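Side-chain contacts in beta subunit of a putative Aromatic-ring-hydroxylating dioxygenase (Novosphingobium aromaticivorans DSM 12444, PDB 3EBY), which probably serves as the beta subunit of a dioxygenase that hydroxylates aromatic rings, although its own substrate and exact role are not established: residues D41-Q46 with G68-R73; D132-D135 with T140-L143; A59-C64 with L153-L158. All blocks are in the same frame, centred on the assembly; numbering follows the deposited sequence.

In the fold
From the N terminus, segment 41-46 opens contact 1 on strand 43-49. The chain then enters strand 60-64, which carries the first half of contact 3. Helix 67-79 follows and closes contact 1, so contacts 1 and 3 cross. Contact 2 comes later and joins the two strands of the hairpin 122-135 and 142-150. It falls within the long excursion that ends when 153-158 meets 59-64. All three contacts reach the same mixed sheet. Contact 1 lays the helix against it, contact 2 pairs two of its strands and contact 3 brings the segment after strand 142-150 to its outer strand 60-64. Contacts 2 and 3 lie on opposite sides of the chain's centre.

Contact 1 of 3, residues D41-Q46 with G68-R73; sequences DDCLYQ and GMLADR
Leu70 reaches from helix 67-79 toward strand 43-49 and touches two side chains there, Cys43 and Tyr45. These touches are apolar, and each methyl of the leucine has its own partner. CD1 of Leu70 lies 3.8 Å from SG of Cys43. CD2 of Leu70 lies 3.8 Å from CB of Tyr45, at the root of the aromatic side chain, and comes to the ring obliquely. With CG beside the backbone N (chi1 -58°) and CD1 extended beyond it, the leucine sets its fork against the strand. Cys43 and Tyr45 are two positions apart and both point toward the helix, so one leucine can serve both. Leu44, between them, points away. The approach is by side chains, with the CA atoms of Tyr45 and Leu70 8.1 Å apart.

No hydrogen bond crosses between the two segments. The polar end of Tyr45 is used elsewhere: its OH is hydrogen-bonded to the C-terminal OXT of Ile163, and its ring meets Trp35 edge-to-face. Leu70 also touches Cys64, Trp35 and Pro36, so its packing extends to strand 60-64 and a loop. A salt bridge from Asp41 to Lys67 lies at the border of the contact, just before the helical segment.

The three touching residues are buried and meet through carbon and sulfur alone. The chemistry therefore implies a small hydrophobic seam between helix and sheet, which probably depends on close packing and burial. The polar links nearby, Asp41 to Lys67 and Tyr45 to Ile163, lie outside the touch.

Contact 2 of 3, residues D132-D135 with T140-L143; sequences DRFD and TVRL
Phe134 and Leu143 lie side by side and point the same way; they form a non-hydrogen-bonded pair in an antiparallel pairing of strands. The phenylalanine begins at CB, which sits near the carbonyl O of Arg142. CG turns beside the backbone N (chi1 -75°), and this carries the ring toward the partner strand. CD1 of Phe134 then lies 3.9 Å from CG1 of Val141. Farther out, CE1 of Phe134 is 3.4 Å from CD2 of Leu143, with CZ close behind. That methyl stands over one ring face, 3.7 Å from the centroid and 22° off the normal, a CH-pi contact. An alanine at Phe134 is likely to open a gap beside Val141 and leave the Leu143 methyl without the face it rests on.

The next pair, Asp135 with Arg142, is hydrogen-bonded both ways. Asp135 N to Arg142 O is 2.9 Å and nearly straight (171°), and Arg142 N to Asp135 O is 3.2 Å. One water also joins Asp135 O to OG1 of Thr140.

The contact lies at the end of the hairpin formed by strands 122-135 and 142-150. Helix 8-28 packs on the Phe134 side, with Phe19 edge-to-face to its ring. Strand 39-40 touches Asp135, Arg142 and Leu143.

Contact 3 of 3, residues A59-C64 with L153-L158; sequences AAVMYC and LRIATL
Val61 and Ile155 meet as aliphatic side chains, with no ring or other flat side-chain group in the touch. Among the flat groups of the two segments, the Arg154 guanidinium, away from the touch, has a neighbour from its own segment: CG of Leu153 stands 3.7 Å above one face, toward the rim.

The touch itself is methyl to methyl. CG1 of Val61 lies 3.9 Å from CG2 of Ile155, and the two side chains run antiparallel, each passing alongside the other. CG1 stands anti to the backbone N of Val61 (chi1 175°), which aims it at the other segment. CG2 of Thr157 is a looser neighbour, 4.3 Å from the same CG1. Val61 was modelled in two conformers, so these details hold for one of them.

Beside the methyl contact, one water donates to both backbone carbonyls, 3.2 Å to Val61 O and 3.1 Å to Ala156 O. Tyr150 touches both Val61 and Ile155, and the backbone of Leu153 is hydrogen-bonded to a second subunit.

Val61 and Met62 together stand opposite the single residue Val47, a classic beta bulge in strand 60-64. The contact thus joins a bulged outer strand to the segment following strand 142-150, at the surface of a curved sheet consistent with the NTF2-like fold of this family.

Contact 1 of 3, residues D41-Q46 with G68-R73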
ATOM      1  N   ASP A  41      -7.031  18.156 -20.855  1.00 14.39           N
ATOM      2  CA  ASP A  41      -8.259  18.095 -21.698  1.00 14.81           C
ATOM      3  C   ASP A  41      -8.128  17.005 -22.783  1.00 14.39           C
ATOM      4  O   ASP A  41      -9.066  16.216 -23.007  1.00 16.41           O
ATOM      5  CB  ASP A  41      -8.546  19.432 -22.371  1.00 14.57           C
ATOM      6  CG  ASP A  41      -9.049  20.513 -21.394  1.00 15.21           C
ATOM      7  OD1 ASP A  41      -9.160  20.242 -20.186  1.00 11.65           O
ATOM      8  OD2 ASP A  41      -9.235  21.668 -21.854  1.00 14.28           O
ATOM      9  N   ASP A  42      -6.976  16.979 -23.455  1.00 15.45           N
ATOM     10  CA  ASP A  42      -6.716  16.035 -24.565  1.00 13.98           C
ATOM     11  C   ASP A  42      -5.979  14.794 -24.018  1.00 14.38           C
ATOM     12  O   ASP A  42      -4.794  14.581 -24.264  1.00 15.70           O
ATOM     13  CB  ASP A  42      -5.896  16.739 -25.640  1.00 14.55           C
ATOM     14  CG  ASP A  42      -5.611  15.851 -26.853  1.00 23.53           C
ATOM     15  OD1 ASP A  42      -6.291  14.817 -27.030  1.00 17.82           O
ATOM     16  OD2 ASP A  42      -4.657  16.179 -27.578  1.00 21.94           O
ATOM     17  N   CYS A  43      -6.708  14.021 -23.241  1.00 13.64           N
ATOM     18  CA  CYS A  43      -6.144  12.930 -22.455  1.00 15.80           C
ATOM     19  C   CYS A  43      -6.570  11.569 -23.006  1.00 16.02           C
ATOM     20  O   CYS A  43      -7.440  11.484 -23.903  1.00 16.33           O
ATOM     21  CB  CYS A  43      -6.638  13.056 -21.019  1.00 15.75           C
ATOM     22  SG  CYS A  43      -8.465  12.923 -20.832  1.00 17.45           S
ATOM     23  N   LEU A  44      -6.018  10.518 -22.398  1.00 16.37           N
ATOM     24  CA  LEU A  44      -6.435   9.147 -22.656  1.00 16.54           C
ATOM     25  C   LEU A  44      -6.508   8.379 -21.315  1.00 16.07           C
ATOM     26  O   LEU A  44      -5.579   8.430 -20.520  1.00 20.74           O
ATOM     27  CB  LEU A  44      -5.467   8.454 -23.617  1.00 16.53           C
ATOM     28  CG  LEU A  44      -5.806   6.977 -23.930  1.00 20.88           C
ATOM     29  CD1 LEU A  44      -7.100   6.888 -24.763  1.00 20.47           C
ATOM     30  CD2 LEU A  44      -4.663   6.301 -24.653  1.00 28.49           C
ATOM     31  N   TYR A  45      -7.677   7.824 -21.029  1.00 15.61           N
ATOM     32  CA  TYR A  45      -7.875   6.962 -19.876  1.00 15.43           C
ATOM     33  C   TYR A  45      -8.434   5.645 -20.386  1.00 13.09           C
ATOM     34  O   TYR A  45      -9.461   5.628 -21.065  1.00 17.45           O
ATOM     35  CB  TYR A  45      -8.862   7.587 -18.879  1.00 14.12           C
ATOM     36  CG  TYR A  45      -9.190   6.680 -17.708  1.00 15.33           C
ATOM     37  CD1 TYR A  45      -8.294   6.522 -16.660  1.00 13.59           C
ATOM     38  CD2 TYR A  45     -10.363   5.936 -17.682  1.00 16.66           C
ATOM     39  CE1 TYR A  45      -8.579   5.658 -15.570  1.00 12.28           C
ATOM     40  CE2 TYR A  45     -10.665   5.077 -16.609  1.00 17.38           C
ATOM     41  CZ  TYR A  45      -9.799   4.973 -15.546  1.00 16.35           C
ATOM     42  OH  TYR A  45     -10.116   4.109 -14.505  1.00 16.32           O
ATOM     43  N   GLN A  46      -7.794   4.549 -20.019  1.00 12.98           N
ATOM     44  CA  GLN A  46      -8.303   3.250 -20.399  1.00 16.43           C
ATOM     45  C   GLN A  46      -8.022   2.195 -19.348  1.00 15.20           C
ATOM     46  O   GLN A  46      -7.092   2.324 -18.511  1.00 16.46           O
ATOM     47  CB  GLN A  46      -7.764   2.834 -21.771  1.00 16.15           C
ATOM     48  CG  GLN A  46      -6.312   2.519 -21.826  1.00 22.73           C
ATOM     49  CD  GLN A  46      -5.791   2.395 -23.270  1.00 30.93           C
ATOM     50  OE1 GLN A  46      -6.575   2.255 -24.231  1.00 30.42           O
ATOM     51  NE2 GLN A  46      -4.481   2.465 -23.423  1.00 31.39           N
ATOM     52  N   GLY A  68     -14.066  15.242 -22.139  1.00 18.95           N
ATOM     53  CA  GLY A  68     -15.509  15.191 -22.331  1.00 21.71           C
ATOM     54  C   GLY A  68     -16.083  13.818 -22.046  1.00 17.33           C
ATOM     55  O   GLY A  68     -17.142  13.699 -21.409  1.00 17.42           O
HETATM   56  N   MSE A  69     -15.356  12.773 -22.452  1.00 18.64           N
HETATM   57  CA  MSE A  69     -15.756  11.402 -22.162  1.00 18.69           C
HETATM   58  C   MSE A  69     -15.638  11.052 -20.661  1.00 17.16           C
HETATM   59  O   MSE A  69     -16.497  10.353 -20.128  1.00 19.40           O
HETATM   60  CB  MSE A  69     -14.970  10.401 -23.030  1.00 17.69           C
HETATM   61  CG  MSE A  69     -15.260  10.527 -24.512  1.00 23.68           C
HETATM   62 SE   MSE A  69     -14.618   9.029 -25.572  0.75 17.59          SE
HETATM   63  CE  MSE A  69     -15.613   7.638 -24.842  1.00 24.66           C
ATOM     64  N   LEU A  70     -14.597  11.563 -19.981  1.00 18.20           N
ATOM     65  CA  LEU A  70     -14.474  11.408 -18.530  1.00 17.44           C
ATOM     66  C   LEU A  70     -15.717  12.004 -17.842  1.00 16.77           C
ATOM     67  O   LEU A  70     -16.339  11.366 -16.975  1.00 16.36           O
ATOM     68  CB  LEU A  70     -13.219  12.127 -17.999  1.00 16.58           C
ATOM     69  CG  LEU A  70     -11.833  11.755 -18.543  1.00 20.07           C
ATOM     70  CD1 LEU A  70     -10.743  12.610 -17.856  1.00 20.80           C
ATOM     71  CD2 LEU A  70     -11.545  10.258 -18.378  1.00 19.82           C
ATOM     72  N   ALA A  71     -16.046  13.237 -18.226  1.00 17.30           N
ATOM     73  CA  ALA A  71     -17.164  13.964 -17.633  1.00 16.20           C
ATOM     74  C   ALA A  71     -18.471  13.271 -17.946  1.00 17.29           C
ATOM     75  O   ALA A  71     -19.338  13.176 -17.081  1.00 17.34           O
ATOM     76  CB  ALA A  71     -17.189  15.407 -18.118  1.00 18.03           C
ATOM     77  N   ASP A  72     -18.599  12.743 -19.161  1.00 18.54           N
ATOM     78  CA  ASP A  72     -19.807  11.999 -19.546  1.00 19.72           C
ATOM     79  C   ASP A  72     -20.043  10.828 -18.599  1.00 18.36           C
ATOM     80  O   ASP A  72     -21.185  10.548 -18.233  1.00 16.18           O
ATOM     81  CB  ASP A  72     -19.718  11.463 -20.968  1.00 19.82           C
ATOM     82  CG  ASP A  72     -19.899  12.541 -22.036  1.00 19.16           C
ATOM     83  OD1 ASP A  72     -20.407  13.636 -21.729  1.00 20.82           O
ATOM     84  OD2 ASP A  72     -19.553  12.239 -23.206  1.00 21.88           O
ATOM     85  N   ARG A  73     -18.973  10.134 -18.228  1.00 19.39           N
ATOM     86  CA  ARG A  73     -19.086   9.018 -17.279  1.00 19.18           C
ATOM     87  C   ARG A  73     -19.574   9.477 -15.891  1.00 18.12           C
ATOM     88  O   ARG A  73     -20.434   8.840 -15.289  1.00 18.76           O
ATOM     89  CB  ARG A  73     -17.742   8.265 -17.167  1.00 20.89           C
ATOM     90  CG  ARG A  73     -17.777   7.096 -16.195  1.00 20.44           C
ATOM     91  CD  ARG A  73     -16.548   6.187 -16.394  1.00 21.62           C
ATOM     92  NE  ARG A  73     -16.637   5.385 -17.617  1.00 20.62           N
ATOM     93  CZ  ARG A  73     -17.441   4.323 -17.762  1.00 19.29           C
ATOM     94  NH1 ARG A  73     -18.125   3.843 -16.725  1.00 21.20           N
ATOM     95  NH2 ARG A  73     -17.494   3.681 -18.916  1.00 21.54           N
TER

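Contact 2 of 3, residues D132-D135 with T140-L143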
ATOM      1  N   ASP A 132       1.466   5.392 -16.711  1.00 16.38           N
ATOM      2  CA  ASP A 132       1.082   6.787 -16.830  1.00 16.62           C
ATOM      3  C   ASP A 132       2.067   7.647 -17.629  1.00 15.93           C
ATOM      4  O   ASP A 132       3.295   7.403 -17.630  1.00 13.10           O
ATOM      5  CB  ASP A 132       0.959   7.418 -15.433  1.00 16.11           C
ATOM      6  CG  ASP A 132      -0.050   6.727 -14.556  1.00 17.21           C
ATOM      7  OD1 ASP A 132      -1.143   6.372 -15.055  1.00 15.29           O
ATOM      8  OD2 ASP A 132       0.234   6.588 -13.333  1.00 15.90           O
ATOM      9  N   ARG A 133       1.509   8.685 -18.245  1.00 16.28           N
ATOM     10  CA  ARG A 133       2.269   9.827 -18.751  1.00 14.50           C
ATOM     11  C   ARG A 133       1.706  11.070 -18.081  1.00 18.27           C
ATOM     12  O   ARG A 133       0.504  11.367 -18.210  1.00 16.92           O
ATOM     13  CB  ARG A 133       2.131   9.964 -20.270  1.00 18.27           C
ATOM     14  CG  ARG A 133       2.622   8.755 -21.026  1.00 22.83           C
ATOM     15  CD  ARG A 133       2.777   9.023 -22.523  1.00 27.76           C
ATOM     16  NE  ARG A 133       1.500   9.087 -23.229  1.00 44.30           N
ATOM     17  CZ  ARG A 133       1.105  10.094 -24.012  1.00 49.57           C
ATOM     18  NH1 ARG A 133       1.897  11.150 -24.232  1.00 55.88           N
ATOM     19  NH2 ARG A 133      -0.078  10.024 -24.623  1.00 42.29           N
ATOM     20  N   PHE A 134       2.544  11.692 -17.260  1.00 15.70           N
ATOM     21  CA  PHE A 134       2.216  12.903 -16.526  1.00 12.81           C
ATOM     22  C   PHE A 134       2.762  14.159 -17.221  1.00 14.34           C
ATOM     23  O   PHE A 134       3.906  14.185 -17.695  1.00 17.07           O
ATOM     24  CB  PHE A 134       2.809  12.845 -15.112  1.00 14.09           C
ATOM     25  CG  PHE A 134       2.076  11.954 -14.186  1.00 15.86           C
ATOM     26  CD1 PHE A 134       0.992  12.440 -13.460  1.00 22.81           C
ATOM     27  CD2 PHE A 134       2.488  10.655 -13.979  1.00 13.05           C
ATOM     28  CE1 PHE A 134       0.298  11.626 -12.594  1.00 18.50           C
ATOM     29  CE2 PHE A 134       1.806   9.842 -13.069  1.00 15.39           C
ATOM     30  CZ  PHE A 134       0.703  10.349 -12.390  1.00 17.51           C
ATOM     31  N   ASP A 135       1.970  15.215 -17.174  1.00 18.31           N
ATOM     32  CA  ASP A 135       2.374  16.542 -17.615  1.00 18.41           C
ATOM     33  C   ASP A 135       2.639  17.377 -16.343  1.00 22.18           C
ATOM     34  O   ASP A 135       1.706  17.666 -15.578  1.00 19.50           O
ATOM     35  CB  ASP A 135       1.235  17.147 -18.429  1.00 18.80           C
ATOM     36  CG  ASP A 135       1.517  18.572 -18.894  1.00 22.43           C
ATOM     37  OD1 ASP A 135       2.588  19.138 -18.559  1.00 20.67           O
ATOM     38  OD2 ASP A 135       0.689  19.096 -19.687  1.00 20.06           O
ATOM     39  N   THR A 140       1.888  22.479 -12.246  1.00 38.30           N
ATOM     40  CA  THR A 140       0.789  21.581 -11.901  1.00 31.65           C
ATOM     41  C   THR A 140       1.099  20.104 -12.255  1.00 27.39           C
ATOM     42  O   THR A 140       2.150  19.806 -12.833  1.00 23.77           O
ATOM     43  CB  THR A 140      -0.524  22.044 -12.555  1.00 32.56           C
ATOM     44  OG1 THR A 140      -0.395  22.039 -13.985  1.00 32.36           O
ATOM     45  CG2 THR A 140      -0.887  23.465 -12.070  1.00 39.30           C
ATOM     46  N   VAL A 141       0.266  19.195 -11.762  1.00 20.79           N
ATOM     47  CA  VAL A 141       0.432  17.750 -12.034  1.00 16.39           C
ATOM     48  C   VAL A 141      -0.875  17.177 -12.562  1.00 19.38           C
ATOM     49  O   VAL A 141      -1.832  17.057 -11.825  1.00 16.46           O
ATOM     50  CB  VAL A 141       0.832  16.971 -10.734  1.00 22.53           C
ATOM     51  CG1 VAL A 141       0.906  15.514 -10.997  1.00 20.78           C
ATOM     52  CG2 VAL A 141       2.169  17.508 -10.184  1.00 29.80           C
ATOM     53  N   ARG A 142      -0.888  16.789 -13.837  1.00 16.86           N
ATOM     54  CA  ARG A 142      -2.090  16.250 -14.463  1.00 15.06           C
ATOM     55  C   ARG A 142      -1.706  15.064 -15.365  1.00 14.31           C
ATOM     56  O   ARG A 142      -0.597  15.046 -15.941  1.00 16.29           O
ATOM     57  CB  ARG A 142      -2.808  17.339 -15.290  1.00 16.74           C
ATOM     58  CG  ARG A 142      -3.421  18.496 -14.454  1.00 17.45           C
ATOM     59  CD  ARG A 142      -4.464  19.265 -15.251  1.00 18.31           C
ATOM     60  NE  ARG A 142      -3.835  19.947 -16.370  1.00 19.50           N
ATOM     61  CZ  ARG A 142      -4.469  20.541 -17.369  1.00 20.95           C
ATOM     62  NH1 ARG A 142      -5.796  20.595 -17.406  1.00 17.26           N
ATOM     63  NH2 ARG A 142      -3.757  21.080 -18.352  1.00 17.82           N
ATOM     64  N   LEU A 143      -2.628  14.105 -15.491  1.00 15.59           N
ATOM     65  CA  LEU A 143      -2.448  12.955 -16.363  1.00 15.81           C
ATOM     66  C   LEU A 143      -2.696  13.329 -17.824  1.00 15.14           C
ATOM     67  O   LEU A 143      -3.739  13.879 -18.165  1.00 15.18           O
ATOM     68  CB  LEU A 143      -3.390  11.821 -15.974  1.00 16.70           C
ATOM     69  CG  LEU A 143      -3.047  11.013 -14.717  1.00 13.81           C
ATOM     70  CD1 LEU A 143      -4.247  10.117 -14.267  1.00 14.81           C
ATOM     71  CD2 LEU A 143      -1.761  10.188 -14.953  1.00 15.68           C
TER
HETATM   72  O   HOH W   1       0.758  20.273 -15.450  1.00 24.18           O
HETATM   73  O   HOH W   2      -0.818  20.613 -17.728  1.00 39.75           O

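Contact 3 of 3, residues A59-C64 with L153-L158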
ATOM      1  N   ALA A  59      -8.533  -4.982 -26.292  1.00 30.68           N
ATOM      2  CA  ALA A  59      -9.836  -4.543 -25.929  1.00 28.33           C
ATOM      3  C   ALA A  59      -9.789  -3.828 -24.593  1.00 26.50           C
ATOM      4  O   ALA A  59      -9.342  -4.393 -23.588  1.00 31.97           O
ATOM      5  CB  ALA A  59     -10.777  -5.762 -25.845  1.00 27.82           C
ATOM      6  N   ALA A  60     -10.226  -2.578 -24.584  1.00 22.26           N
ATOM      7  CA  ALA A  60     -10.364  -1.844 -23.343  1.00 21.70           C
ATOM      8  C   ALA A  60     -11.797  -2.007 -22.859  1.00 18.87           C
ATOM      9  O   ALA A  60     -12.734  -1.825 -23.627  1.00 23.34           O
ATOM     10  CB  ALA A  60     -10.056  -0.371 -23.567  1.00 21.00           C
ATOM     11  N   VAL A  61     -11.964  -2.284 -21.574  0.50 18.87           N
ATOM     12  CA  VAL A  61     -13.297  -2.415 -20.979  0.50 19.79           C
ATOM     13  C   VAL A  61     -13.811  -1.063 -20.413  0.50 21.38           C
ATOM     14  O   VAL A  61     -14.973  -0.940 -20.024  0.50 17.64           O
ATOM     15  CB  VAL A  61     -13.300  -3.524 -19.898  0.50 21.59           C
ATOM     16  CG1 VAL A  61     -14.643  -3.579 -19.182  0.50 33.11           C
ATOM     17  CG2 VAL A  61     -12.977  -4.894 -20.550  0.50 20.62           C
HETATM   18  N   MSE A  62     -12.937  -0.064 -20.376  1.00 19.43           N
HETATM   19  CA  MSE A  62     -13.332   1.313 -20.089  1.00 21.93           C
HETATM   20  C   MSE A  62     -12.386   2.196 -20.905  1.00 19.80           C
HETATM   21  O   MSE A  62     -11.196   1.890 -21.050  1.00 17.85           O
HETATM   22  CB  MSE A  62     -13.244   1.623 -18.579  1.00 24.66           C
HETATM   23  CG  MSE A  62     -14.038   2.822 -18.155  1.00 32.80           C
HETATM   24 SE   MSE A  62     -14.130   3.036 -16.174  0.75 30.79          SE
HETATM   25  CE  MSE A  62     -14.092   1.537 -15.724  1.00 12.03           C
ATOM     26  N   TYR A  63     -12.933   3.183 -21.600  1.00 23.20           N
ATOM     27  CA  TYR A  63     -12.123   3.913 -22.566  1.00 20.66           C
ATOM     28  C   TYR A  63     -12.630   5.360 -22.754  1.00 23.75           C
ATOM     29  O   TYR A  63     -13.825   5.580 -23.038  1.00 27.91           O
ATOM     30  CB  TYR A  63     -12.150   3.182 -23.888  1.00 22.42           C
ATOM     31  CG  TYR A  63     -11.368   3.860 -24.982  1.00 21.94           C
ATOM     32  CD1 TYR A  63     -11.963   4.808 -25.801  1.00 29.18           C
ATOM     33  CD2 TYR A  63     -10.047   3.523 -25.220  1.00 22.35           C
ATOM     34  CE1 TYR A  63     -11.245   5.410 -26.820  1.00 28.53           C
ATOM     35  CE2 TYR A  63      -9.323   4.138 -26.196  1.00 26.89           C
ATOM     36  CZ  TYR A  63      -9.929   5.068 -27.004  1.00 21.56           C
ATOM     37  OH  TYR A  63      -9.202   5.662 -27.991  1.00 32.20           O
ATOM     38  N   CYS A  64     -11.733   6.323 -22.539  1.00 20.21           N
ATOM     39  CA  CYS A  64     -12.048   7.758 -22.702  1.00 19.72           C
ATOM     40  C   CYS A  64     -10.878   8.428 -23.398  1.00 18.75           C
ATOM     41  O   CYS A  64      -9.778   8.433 -22.864  1.00 17.95           O
ATOM     42  CB  CYS A  64     -12.252   8.424 -21.357  1.00 19.75           C
ATOM     43  SG  CYS A  64     -13.493   7.719 -20.254  1.00 27.00           S
ATOM     44  N   LEU A 153     -10.425 -10.816 -13.386  1.00 20.20           N
ATOM     45  CA  LEU A 153     -11.285 -11.099 -14.574  1.00 22.26           C
ATOM     46  C   LEU A 153     -12.601 -10.323 -14.554  1.00 23.63           C
ATOM     47  O   LEU A 153     -12.966  -9.646 -15.530  1.00 25.29           O
ATOM     48  CB  LEU A 153     -11.610 -12.604 -14.632  1.00 23.57           C
ATOM     49  CG  LEU A 153     -12.570 -13.102 -15.735  1.00 23.15           C
ATOM     50  CD1 LEU A 153     -12.079 -12.697 -17.118  1.00 21.35           C
ATOM     51  CD2 LEU A 153     -12.743 -14.618 -15.646  1.00 21.04           C
ATOM     52  N   ARG A 154     -13.344 -10.479 -13.466  1.00 21.35           N
ATOM     53  CA  ARG A 154     -14.652  -9.876 -13.378  1.00 24.61           C
ATOM     54  C   ARG A 154     -14.462  -8.418 -13.035  1.00 24.14           C
ATOM     55  O   ARG A 154     -13.579  -8.075 -12.267  1.00 30.01           O
ATOM     56  CB  ARG A 154     -15.508 -10.592 -12.343  1.00 21.53           C
ATOM     57  CG  ARG A 154     -15.957 -12.002 -12.778  1.00 26.21           C
ATOM     58  CD  ARG A 154     -17.170 -11.963 -13.776  1.00 35.83           C
ATOM     59  NE  ARG A 154     -16.757 -11.744 -15.173  1.00 32.57           N
ATOM     60  CZ  ARG A 154     -16.389 -12.711 -16.018  1.00 36.35           C
ATOM     61  NH1 ARG A 154     -16.418 -13.984 -15.642  1.00 30.18           N
ATOM     62  NH2 ARG A 154     -16.006 -12.401 -17.256  1.00 38.58           N
ATOM     63  N   ILE A 155     -15.098  -7.572 -13.820  1.00 22.60           N
ATOM     64  CA  ILE A 155     -15.042  -6.148 -13.617  1.00 21.15           C
ATOM     65  C   ILE A 155     -16.416  -5.639 -14.038  1.00 20.46           C
ATOM     66  O   ILE A 155     -17.073  -6.261 -14.896  1.00 17.61           O
ATOM     67  CB  ILE A 155     -13.910  -5.514 -14.462  1.00 20.75           C
ATOM     68  CG1 ILE A 155     -13.685  -4.042 -14.097  1.00 21.57           C
ATOM     69  CG2 ILE A 155     -14.189  -5.662 -15.965  1.00 19.63           C
ATOM     70  CD1 ILE A 155     -12.465  -3.450 -14.752  1.00 22.02           C
ATOM     71  N   ALA A 156     -16.881  -4.569 -13.396  1.00 18.27           N
ATOM     72  CA  ALA A 156     -18.204  -4.011 -13.726  1.00 18.71           C
ATOM     73  C   ALA A 156     -18.237  -3.576 -15.183  1.00 15.52           C
ATOM     74  O   ALA A 156     -17.312  -2.904 -15.657  1.00 19.49           O
ATOM     75  CB  ALA A 156     -18.516  -2.825 -12.840  1.00 18.30           C
ATOM     76  N   THR A 157     -19.343  -3.867 -15.866  1.00 16.70           N
ATOM     77  CA  THR A 157     -19.526  -3.403 -17.233  1.00 16.05           C
ATOM     78  C   THR A 157     -20.726  -2.464 -17.395  1.00 20.38           C
ATOM     79  O   THR A 157     -20.921  -1.888 -18.478  1.00 18.80           O
ATOM     80  CB  THR A 157     -19.658  -4.572 -18.229  1.00 18.68           C
ATOM     81  OG1 THR A 157     -20.842  -5.342 -17.938  1.00 19.96           O
ATOM     82  CG2 THR A 157     -18.412  -5.473 -18.169  1.00 17.86           C
ATOM     83  N   LEU A 158     -21.496  -2.265 -16.314  1.00 17.84           N
ATOM     84  CA  LEU A 158     -22.607  -1.294 -16.324  1.00 15.35           C
ATOM     85  C   LEU A 158     -22.383  -0.272 -15.216  1.00 18.64           C
ATOM     86  O   LEU A 158     -22.171  -0.639 -14.040  1.00 19.30           O
ATOM     87  CB  LEU A 158     -23.970  -2.002 -16.132  1.00 18.05           C
ATOM     88  CG  LEU A 158     -25.230  -1.103 -16.094  1.00 14.54           C
ATOM     89  CD1 LEU A 158     -25.480  -0.486 -17.474  1.00 17.20           C
ATOM     90  CD2 LEU A 158     -26.463  -1.888 -15.623  1.00 15.43           C
TER
HETATM   91  O   HOH W   3     -16.982  -0.504 -17.583  0.50 18.69           O